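Local coordinates for putative histidinol-phosphate aminotransferase (PDB 3LY1), which probably transfers amino groups with pyridoxal 5'-phosphate as cofactor, as a putative histidinol-phosphate aminotransferase of the class-II family, at residues A[102-105]-A[106-110]; A[146-149]-A[150-153]; A[180-183]-A[184-187]. All blocks are in the same frame, centred on the assembly; numbering follows the deposited sequence.

Contact 1: A[102-105]-A[106-110]. With PLP (pyridoxal-5'-phosphate), chain E; EDO (1,2-ethanediol), chain L; EDO (1,2-ethanediol), chain G; EDO (1,2-ethanediol), chain J.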
loop_
_atom_site.group_PDB
_atom_site.type_symbol
_atom_site.label_atom_id
_atom_site.label_comp_id
_atom_site.label_asym_id
_atom_site.label_seq_id
_atom_site.Cartn_x
_atom_site.Cartn_y
_atom_site.Cartn_z
ATOM N N TYR A 102 -15.735 11.840 7.174
ATOM C CA TYR A 102 -14.394 11.619 6.620
ATOM C C TYR A 102 -14.451 11.662 5.084
ATOM O O TYR A 102 -15.240 10.923 4.471
ATOM C CB TYR A 102 -13.830 10.293 7.123
ATOM C CG TYR A 102 -12.370 10.097 6.799
ATOM C CD1 TYR A 102 -11.392 10.972 7.308
ATOM C CD2 TYR A 102 -11.958 9.053 5.986
ATOM C CE1 TYR A 102 -10.060 10.803 7.004
ATOM C CE2 TYR A 102 -10.633 8.882 5.666
ATOM C CZ TYR A 102 -9.680 9.743 6.188
ATOM O OH TYR A 102 -8.347 9.539 5.899
ATOM N N GLY A 103 -13.631 12.543 4.488
ATOM C CA GLY A 103 -13.770 12.919 3.071
ATOM C C GLY A 103 -13.313 11.916 2.024
ATOM O O GLY A 103 -13.553 12.120 0.829
ATOM N N ASP A 104 -12.642 10.860 2.426
ATOM C CA ASP A 104 -12.119 9.888 1.440
ATOM C C ASP A 104 -13.187 9.205 0.639
ATOM O O ASP A 104 -12.952 8.877 -0.490
ATOM C CB ASP A 104 -11.256 8.815 2.092
ATOM C CG ASP A 104 -9.843 9.300 2.406
ATOM O OD1 ASP A 104 -9.582 10.521 2.358
ATOM O OD2 ASP A 104 -8.985 8.435 2.697
ATOM N N GLY A 105 -14.355 8.945 1.221
ATOM C CA GLY A 105 -15.422 8.330 0.464
ATOM C C GLY A 105 -15.844 9.210 -0.718
ATOM O O GLY A 105 -15.871 8.751 -1.856
ATOM N N GLU A 106 -16.158 10.470 -0.436
ATOM C CA GLU A 106 -16.509 11.438 -1.472
ATOM C C GLU A 106 -15.406 11.557 -2.567
ATOM O O GLU A 106 -15.703 11.632 -3.784
ATOM C CB GLU A 106 -16.817 12.795 -0.823
ATOM C CG GLU A 106 -16.784 13.949 -1.743
ATOM C CD GLU A 106 -17.270 15.244 -1.099
ATOM O OE1 GLU A 106 -17.133 15.425 0.123
ATOM O OE2 GLU A 106 -17.762 16.099 -1.838
ATOM N N HIS A 107 -14.166 11.627 -2.110
ATOM C CA HIS A 107 -12.987 11.762 -2.963
ATOM C C HIS A 107 -12.924 10.658 -4.013
ATOM O O HIS A 107 -12.790 10.950 -5.223
ATOM C CB HIS A 107 -11.716 11.764 -2.091
ATOM C CG HIS A 107 -10.434 11.710 -2.863
ATOM N ND1 HIS A 107 -9.823 12.830 -3.380
ATOM C CD2 HIS A 107 -9.610 10.667 -3.153
ATOM C CE1 HIS A 107 -8.715 12.472 -4.008
ATOM N NE2 HIS A 107 -8.560 11.167 -3.884
ATOM N N PHE A 108 -12.999 9.396 -3.572
ATOM C CA PHE A 108 -12.944 8.265 -4.488
ATOM C C PHE A 108 -14.244 8.141 -5.273
ATOM O O PHE A 108 -14.249 7.693 -6.444
ATOM C CB PHE A 108 -12.573 6.960 -3.747
ATOM C CG PHE A 108 -11.195 6.990 -3.123
ATOM C CD1 PHE A 108 -10.056 7.115 -3.911
ATOM C CD2 PHE A 108 -11.037 6.916 -1.764
ATOM C CE1 PHE A 108 -8.801 7.201 -3.329
ATOM C CE2 PHE A 108 -9.775 6.967 -1.202
ATOM C CZ PHE A 108 -8.676 7.116 -1.996
ATOM N N ALA A 109 -15.356 8.587 -4.682
ATOM C CA ALA A 109 -16.626 8.567 -5.418
ATOM C C ALA A 109 -16.623 9.518 -6.611
ATOM O O ALA A 109 -17.109 9.183 -7.725
ATOM C CB ALA A 109 -17.842 8.841 -4.454
ATOM N N LYS A 110 -16.059 10.691 -6.400
ATOM C CA LYS A 110 -15.872 11.669 -7.465
ATOM C C LYS A 110 -14.933 11.185 -8.591
ATOM O O LYS A 110 -15.224 11.394 -9.750
ATOM C CB LYS A 110 -15.367 12.970 -6.894
ATOM C CG LYS A 110 -16.438 13.731 -6.127
ATOM C CD LYS A 110 -16.120 15.248 -6.069
ATOM C CE LYS A 110 -15.291 15.610 -4.882
ATOM N NZ LYS A 110 -14.690 17.024 -4.983
HETATM N N1 PLP E . -11.130 6.167 8.450
HETATM C C2 PLP E . -11.218 7.255 9.294
HETATM C C2A PLP E . -12.563 7.610 9.876
HETATM C C3 PLP E . -10.065 8.000 9.545
HETATM O O3 PLP E . -10.155 9.081 10.360
HETATM C C4 PLP E . -8.843 7.631 8.941
HETATM C C4A PLP E . -7.564 8.342 9.303
HETATM O O4A PLP E . -7.602 9.560 9.243
HETATM C C5 PLP E . -8.778 6.530 8.079
HETATM C C6 PLP E . -9.956 5.821 7.841
HETATM C C5A PLP E . -7.498 6.102 7.394
HETATM O O4P PLP E . -6.444 5.701 8.289
HETATM P P PLP E . -5.378 4.592 7.864
HETATM O O1P PLP E . -5.112 4.597 6.391
HETATM O O2P PLP E . -6.027 3.324 8.352
HETATM O O3P PLP E . -4.174 4.991 8.703
HETATM C C1 EDO L . -13.638 16.486 -1.335
HETATM O O1 EDO L . -13.603 15.519 -2.392
HETATM C C2 EDO L . -12.779 15.932 -0.208
HETATM O O2 EDO L . -13.461 14.807 0.343
HETATM C C1 EDO G . -17.408 14.517 3.539
HETATM O O1 EDO G . -17.122 14.081 2.200
HETATM C C2 EDO G . -16.645 15.781 3.986
HETATM O O2 EDO G . -17.353 16.447 5.083
HETATM C C1 EDO J . -10.468 16.038 -2.982
HETATM O O1 EDO J . -9.385 16.875 -3.414
HETATM C C2 EDO J . -11.079 15.282 -4.166
HETATM O O2 EDO J . -12.034 16.061 -4.904
HETATM O O HOH W 1 -16.830 11.171 2.341
#

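Contact 2: A[146-149]-A[150-153]. With PLP (pyridoxal-5'-phosphate), chain E.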
loop_
_atom_site.group_PDB
_atom_site.type_symbol
_atom_site.label_atom_id
_atom_site.label_comp_id
_atom_site.label_asym_id
_atom_site.label_seq_id
_atom_site.Cartn_x
_atom_site.Cartn_y
_atom_site.Cartn_z
ATOM N N TYR A 146 -21.753 5.336 3.145
ATOM C CA TYR A 146 -20.496 5.326 3.918
ATOM C C TYR A 146 -20.755 5.953 5.288
ATOM O O TYR A 146 -21.043 7.151 5.368
ATOM C CB TYR A 146 -19.392 6.047 3.132
ATOM C CG TYR A 146 -18.064 6.226 3.839
ATOM C CD1 TYR A 146 -17.339 5.126 4.293
ATOM C CD2 TYR A 146 -17.528 7.491 4.046
ATOM C CE1 TYR A 146 -16.142 5.266 4.936
ATOM C CE2 TYR A 146 -16.285 7.651 4.670
ATOM C CZ TYR A 146 -15.613 6.527 5.135
ATOM O OH TYR A 146 -14.413 6.632 5.796
ATOM N N LEU A 147 -20.649 5.116 6.326
ATOM C CA LEU A 147 -21.009 5.432 7.696
ATOM C C LEU A 147 -19.772 5.264 8.568
ATOM O O LEU A 147 -19.278 4.170 8.752
ATOM C CB LEU A 147 -22.108 4.503 8.200
ATOM C CG LEU A 147 -23.454 4.468 7.462
ATOM C CD1 LEU A 147 -24.367 3.400 8.112
ATOM C CD2 LEU A 147 -24.136 5.852 7.425
ATOM N N VAL A 148 -19.255 6.380 9.035
ATOM C CA VAL A 148 -18.117 6.399 9.949
ATOM C C VAL A 148 -18.643 6.466 11.362
ATOM O O VAL A 148 -19.461 7.363 11.699
ATOM C CB VAL A 148 -17.164 7.585 9.607
ATOM C CG1 VAL A 148 -15.897 7.501 10.511
ATOM C CG2 VAL A 148 -16.813 7.559 8.096
ATOM N N ASN A 149 -18.162 5.547 12.210
ATOM C CA ASN A 149 -18.760 5.308 13.507
ATOM C C ASN A 149 -17.713 4.778 14.448
ATOM O O ASN A 149 -17.383 3.611 14.357
ATOM C CB ASN A 149 -19.886 4.253 13.425
ATOM C CG ASN A 149 -20.852 4.325 14.599
ATOM O OD1 ASN A 149 -21.048 5.413 15.197
ATOM N ND2 ASN A 149 -21.438 3.157 14.981
ATOM N N PRO A 150 -17.181 5.617 15.362
ATOM C CA PRO A 150 -17.413 7.040 15.631
ATOM C C PRO A 150 -17.049 7.901 14.451
ATOM O O PRO A 150 -16.117 7.570 13.765
ATOM C CB PRO A 150 -16.453 7.341 16.792
ATOM C CG PRO A 150 -16.232 6.053 17.477
ATOM C CD PRO A 150 -16.310 5.009 16.377
ATOM N N ASN A 151 -17.791 8.972 14.217
ATOM C CA ASN A 151 -17.545 9.859 13.084
ATOM C C ASN A 151 -16.296 10.696 13.317
ATOM O O ASN A 151 -16.002 11.052 14.435
ATOM C CB ASN A 151 -18.771 10.750 12.832
ATOM C CG ASN A 151 -18.703 11.503 11.505
ATOM O OD1 ASN A 151 -18.224 10.975 10.493
ATOM N ND2 ASN A 151 -19.213 12.732 11.500
ATOM N N ASN A 152 -15.623 11.027 12.227
ATOM C CA ASN A 152 -14.510 11.969 12.187
ATOM C C ASN A 152 -15.015 13.020 11.250
ATOM O O ASN A 152 -15.321 12.702 10.090
ATOM C CB ASN A 152 -13.242 11.256 11.661
ATOM C CG ASN A 152 -12.028 12.195 11.494
ATOM O OD1 ASN A 152 -12.074 13.362 11.869
ATOM N ND2 ASN A 152 -10.926 11.663 10.940
ATOM N N PRO A 153 -15.120 14.302 11.702
ATOM C CA PRO A 153 -14.469 14.987 12.802
ATOM C C PRO A 153 -15.253 15.165 14.089
ATOM O O PRO A 153 -14.665 15.600 15.064
ATOM C CB PRO A 153 -14.197 16.371 12.193
ATOM C CG PRO A 153 -15.411 16.612 11.395
ATOM C CD PRO A 153 -15.688 15.275 10.746
HETATM N N1 PLP E . -11.130 6.167 8.450
HETATM C C2 PLP E . -11.218 7.255 9.294
HETATM C C2A PLP E . -12.563 7.610 9.876
HETATM C C3 PLP E . -10.065 8.000 9.545
HETATM O O3 PLP E . -10.155 9.081 10.360
HETATM C C4 PLP E . -8.843 7.631 8.941
HETATM C C4A PLP E . -7.564 8.342 9.303
HETATM O O4A PLP E . -7.602 9.560 9.243
HETATM C C5 PLP E . -8.778 6.530 8.079
HETATM C C6 PLP E . -9.956 5.821 7.841
HETATM C C5A PLP E . -7.498 6.102 7.394
HETATM O O4P PLP E . -6.444 5.701 8.289
HETATM P P PLP E . -5.378 4.592 7.864
HETATM O O1P PLP E . -5.112 4.597 6.391
HETATM O O2P PLP E . -6.027 3.324 8.352
HETATM O O3P PLP E . -4.174 4.991 8.703
#

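Contact 3: A[180-183]-A[184-187]. With PLP (pyridoxal-5'-phosphate), chain E.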
loop_
_atom_site.group_PDB
_atom_site.type_symbol
_atom_site.label_atom_id
_atom_site.label_comp_id
_atom_site.label_asym_id
_atom_site.label_seq_id
_atom_site.Cartn_x
_atom_site.Cartn_y
_atom_site.Cartn_z
ATOM N N GLU A 180 -15.008 1.718 11.215
ATOM C CA GLU A 180 -14.871 1.694 12.651
ATOM C C GLU A 180 -13.437 1.921 13.093
ATOM O O GLU A 180 -12.991 1.333 14.073
ATOM C CB GLU A 180 -15.423 0.382 13.178
ATOM C CG GLU A 180 -16.949 0.232 12.891
ATOM C CD GLU A 180 -17.607 -1.029 13.496
ATOM O OE1 GLU A 180 -16.940 -1.839 14.201
ATOM O OE2 GLU A 180 -18.831 -1.188 13.254
ATOM N N ALA A 181 -12.725 2.803 12.377
ATOM C CA ALA A 181 -11.347 3.199 12.706
ATOM C C ALA A 181 -11.175 3.448 14.194
ATOM O O ALA A 181 -10.219 2.957 14.786
ATOM C CB ALA A 181 -10.945 4.456 11.898
ATOM N N TYR A 182 -12.100 4.194 14.813
ATOM C CA TYR A 182 -11.915 4.630 16.211
ATOM C C TYR A 182 -12.692 3.830 17.261
ATOM O O TYR A 182 -12.837 4.282 18.406
ATOM C CB TYR A 182 -12.249 6.126 16.350
ATOM C CG TYR A 182 -11.451 7.016 15.408
ATOM C CD1 TYR A 182 -10.156 7.411 15.695
ATOM C CD2 TYR A 182 -12.005 7.449 14.222
ATOM C CE1 TYR A 182 -9.427 8.196 14.781
ATOM C CE2 TYR A 182 -11.292 8.250 13.331
ATOM C CZ TYR A 182 -10.003 8.614 13.616
ATOM O OH TYR A 182 -9.289 9.387 12.703
ATOM N N ALA A 183 -13.201 2.666 16.885
ATOM C CA ALA A 183 -14.250 1.996 17.681
ATOM C C ALA A 183 -13.767 1.514 19.058
ATOM O O ALA A 183 -14.528 1.544 20.006
ATOM C CB ALA A 183 -14.863 0.841 16.913
ATOM N N GLU A 184 -12.504 1.137 19.194
ATOM C CA GLU A 184 -12.020 0.661 20.494
ATOM C C GLU A 184 -11.951 1.717 21.615
ATOM O O GLU A 184 -11.868 1.378 22.794
ATOM C CB GLU A 184 -10.669 -0.051 20.340
ATOM C CG GLU A 184 -10.738 -1.364 19.530
ATOM C CD GLU A 184 -10.602 -1.201 18.011
ATOM O OE1 GLU A 184 -10.658 -0.071 17.491
ATOM O OE2 GLU A 184 -10.456 -2.234 17.322
ATOM N N PHE A 185 -12.005 2.989 21.260
ATOM C CA PHE A 185 -12.019 4.073 22.235
ATOM C C PHE A 185 -13.406 4.306 22.837
ATOM O O PHE A 185 -13.525 5.057 23.804
ATOM C CB PHE A 185 -11.573 5.369 21.559
ATOM C CG PHE A 185 -10.142 5.373 21.119
ATOM C CD1 PHE A 185 -9.118 5.402 22.041
ATOM C CD2 PHE A 185 -9.819 5.419 19.778
ATOM C CE1 PHE A 185 -7.791 5.423 21.635
ATOM C CE2 PHE A 185 -8.512 5.444 19.359
ATOM C CZ PHE A 185 -7.482 5.444 20.287
ATOM N N VAL A 186 -14.451 3.711 22.241
ATOM C CA VAL A 186 -15.835 4.093 22.543
ATOM C C VAL A 186 -16.219 3.700 23.979
ATOM O O VAL A 186 -15.866 2.619 24.451
ATOM C CB VAL A 186 -16.863 3.476 21.540
ATOM C CG1 VAL A 186 -18.275 3.696 22.067
ATOM C CG2 VAL A 186 -16.717 4.089 20.079
ATOM N N ASN A 187 -16.912 4.609 24.672
ATOM C CA ASN A 187 -17.495 4.311 26.001
ATOM C C ASN A 187 -19.022 4.171 25.947
ATOM O O ASN A 187 -19.608 3.522 26.771
ATOM C CB ASN A 187 -17.087 5.406 26.999
ATOM C CG ASN A 187 -15.631 5.258 27.445
ATOM O OD1 ASN A 187 -15.275 4.268 28.084
ATOM N ND2 ASN A 187 -14.778 6.209 27.055
HETATM N N1 PLP E . -11.130 6.167 8.450
HETATM C C2 PLP E . -11.218 7.255 9.294
HETATM C C2A PLP E . -12.563 7.610 9.876
HETATM C C3 PLP E . -10.065 8.000 9.545
HETATM O O3 PLP E . -10.155 9.081 10.360
HETATM C C4 PLP E . -8.843 7.631 8.941
HETATM C C4A PLP E . -7.564 8.342 9.303
HETATM O O4A PLP E . -7.602 9.560 9.243
HETATM C C5 PLP E . -8.778 6.530 8.079
HETATM C C6 PLP E . -9.956 5.821 7.841
HETATM C C5A PLP E . -7.498 6.102 7.394
HETATM O O4P PLP E . -6.444 5.701 8.289
HETATM P P PLP E . -5.378 4.592 7.864
HETATM O O1P PLP E . -5.112 4.597 6.391
HETATM O O2P PLP E . -6.027 3.324 8.352
HETATM O O3P PLP E . -4.174 4.991 8.703
HETATM O O HOH W 2 -8.849 1.931 16.798
#

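Contact 1: A[102-105]-A[106-110]
G105 and D104 meet the next turn of the same helix mainly through their backbone carbonyls. G105 O accepts a hydrogen bond from A109 N at 2.9 Å. D104 O accepts F108 N at 3.1 Å. The F108 ring lies beside that same carbonyl, its CD2 3.0 Å from D104 O. CE2 of the ring also reaches D104 CB at 4.1 Å. With CG anti to its carbonyl carbon (chi1 -63°), F108 is directed back along the helix to this position. Its ring also packs on R82 and I85 of helix 76-88 and on V239 of the second subunit.

The backbone bonds belong to helix 104-111, the helix of a beta-alpha-beta unit between parallel strands 94-98 and 115-119. G103 O likewise accepts H107 N at 3.0 Å.

E106 has CG anti to its backbone N (chi1 162°) and an extended chain beyond, and its OE2 forms a salt bridge with K118. A water accepts from E106 N and donates to Y102 O (2.7 Å), linking E106 to the residue before G103. The Y102 ring lies over one face of the PLP pyridine, with PLP C3 3.7 Å above the centre of the tyrosine ring.

Contact 2: A[146-149]-A[150-153]
The backbone leaves strand 143-148 at V148 and turns through a cis peptide bond between N149 and P150, which brings the CA atoms of V148 and N151 to 4.7 Å. A second cis peptide bond precedes P153.

V148 carries the side-chain contact. Its CG1 lies 3.3 Å from P150 O, and the same methyl touches the cofactor at PLP C2A, 3.4 Å away. The one methyl thus meets both the P150 carbonyl and the cofactor's methyl, from directions roughly at right angles. It is placed there because CG1 stands anti to the backbone N (chi1 -175°).

N151 folds back alongside the strand end. Its OD1 comes to 3.7 Å from V148 CB, and its CB packs at 3.6 Å on V148 O. The amide is held from outside the turn: OD1 bonds to T101 OG1, while ND2 bonds to L100 O and T154 OG1. These bonds should fix the amide's rotation and tie the turn to the residues leading to Y102. On N149, OD1 is bonded to T158 N.

N152 points its amide at the cofactor. ND2 donates to PLP O3 at 2.8 Å with an angle of 154° at the hydrogen. The other end of the amide, OD1, is bonded to R329 NH1, so both ends are engaged and the flip of the amide is set. All five residues that touch here are buried. An asparagine bound to the cofactor's phenolic oxygen, on a loop following a parallel strand of the large-domain sheet, is characteristic of the PLP site of fold-type I aminotransferases.

Contact 3: A[180-183]-A[184-187]
Y182 and F185 touch through the backbone and through their side chains. Y182 O accepts F185 N at 3.2 Å. Y182 CB packs on F185 CD2 at 4.3 Å, while F185 CE2 lies near the plane of the tyrosine ring, at its edge. Y182 OH and PLP O3 share a hydrogen bond of 2.5 Å. A181 CB lies 3.8 Å from PLP C2. The same methyl also packs over one face of the Y182 ring, 3.9 Å above its plane and toward the rim.

One residue on, A183 O accepts V186 N at 3.1 Å. V186 CG2 rests on that same oxygen at 3.4 Å. These i to i+3 bonds make a short 3-10 turn that overlaps the end of the type I beta turn from E180 to A183.

E184 bends back at chi2 (87°), which brings its carboxylate beside the preceding turn. A water donates to E184 OE1 (2.8 Å) and to A181 O, bridging the two turns. OE2 makes a salt bridge with K209.

Further out, the carboxylate of E180 is bonded to S193 OG and I194 N. F294 meets the Y182 ring edge to face, and F185 packs on N269 of helix 259-283. A tyrosine bonded to the phenolic oxygen, just after the strand that supplies D179, is characteristic of the PLP site in fold-type I aminotransferases.

The three contacts lie in series along the chain and all touch the same PLP. Contact 1 supplies a ring that faces the pyridine and contact 2 a methyl and an amide. Contact 3 adds a hydroxyl and a methyl. Contacts 2 and 3 have centres 10 Å apart and pack directly: P150 CG lies 3.3 Å from V186 CG2, and N152 ND2 is 3.3 Å from Y182 OH, both groups bonding PLP O3. Contacts 1 and 2 also touch, with Y102 CD1 3.7 Å from N152 ND2. Contacts 1 and 3 do not touch; their nearest atoms are about 6 Å apart. S78, T210 and S212 also bond the cofactor.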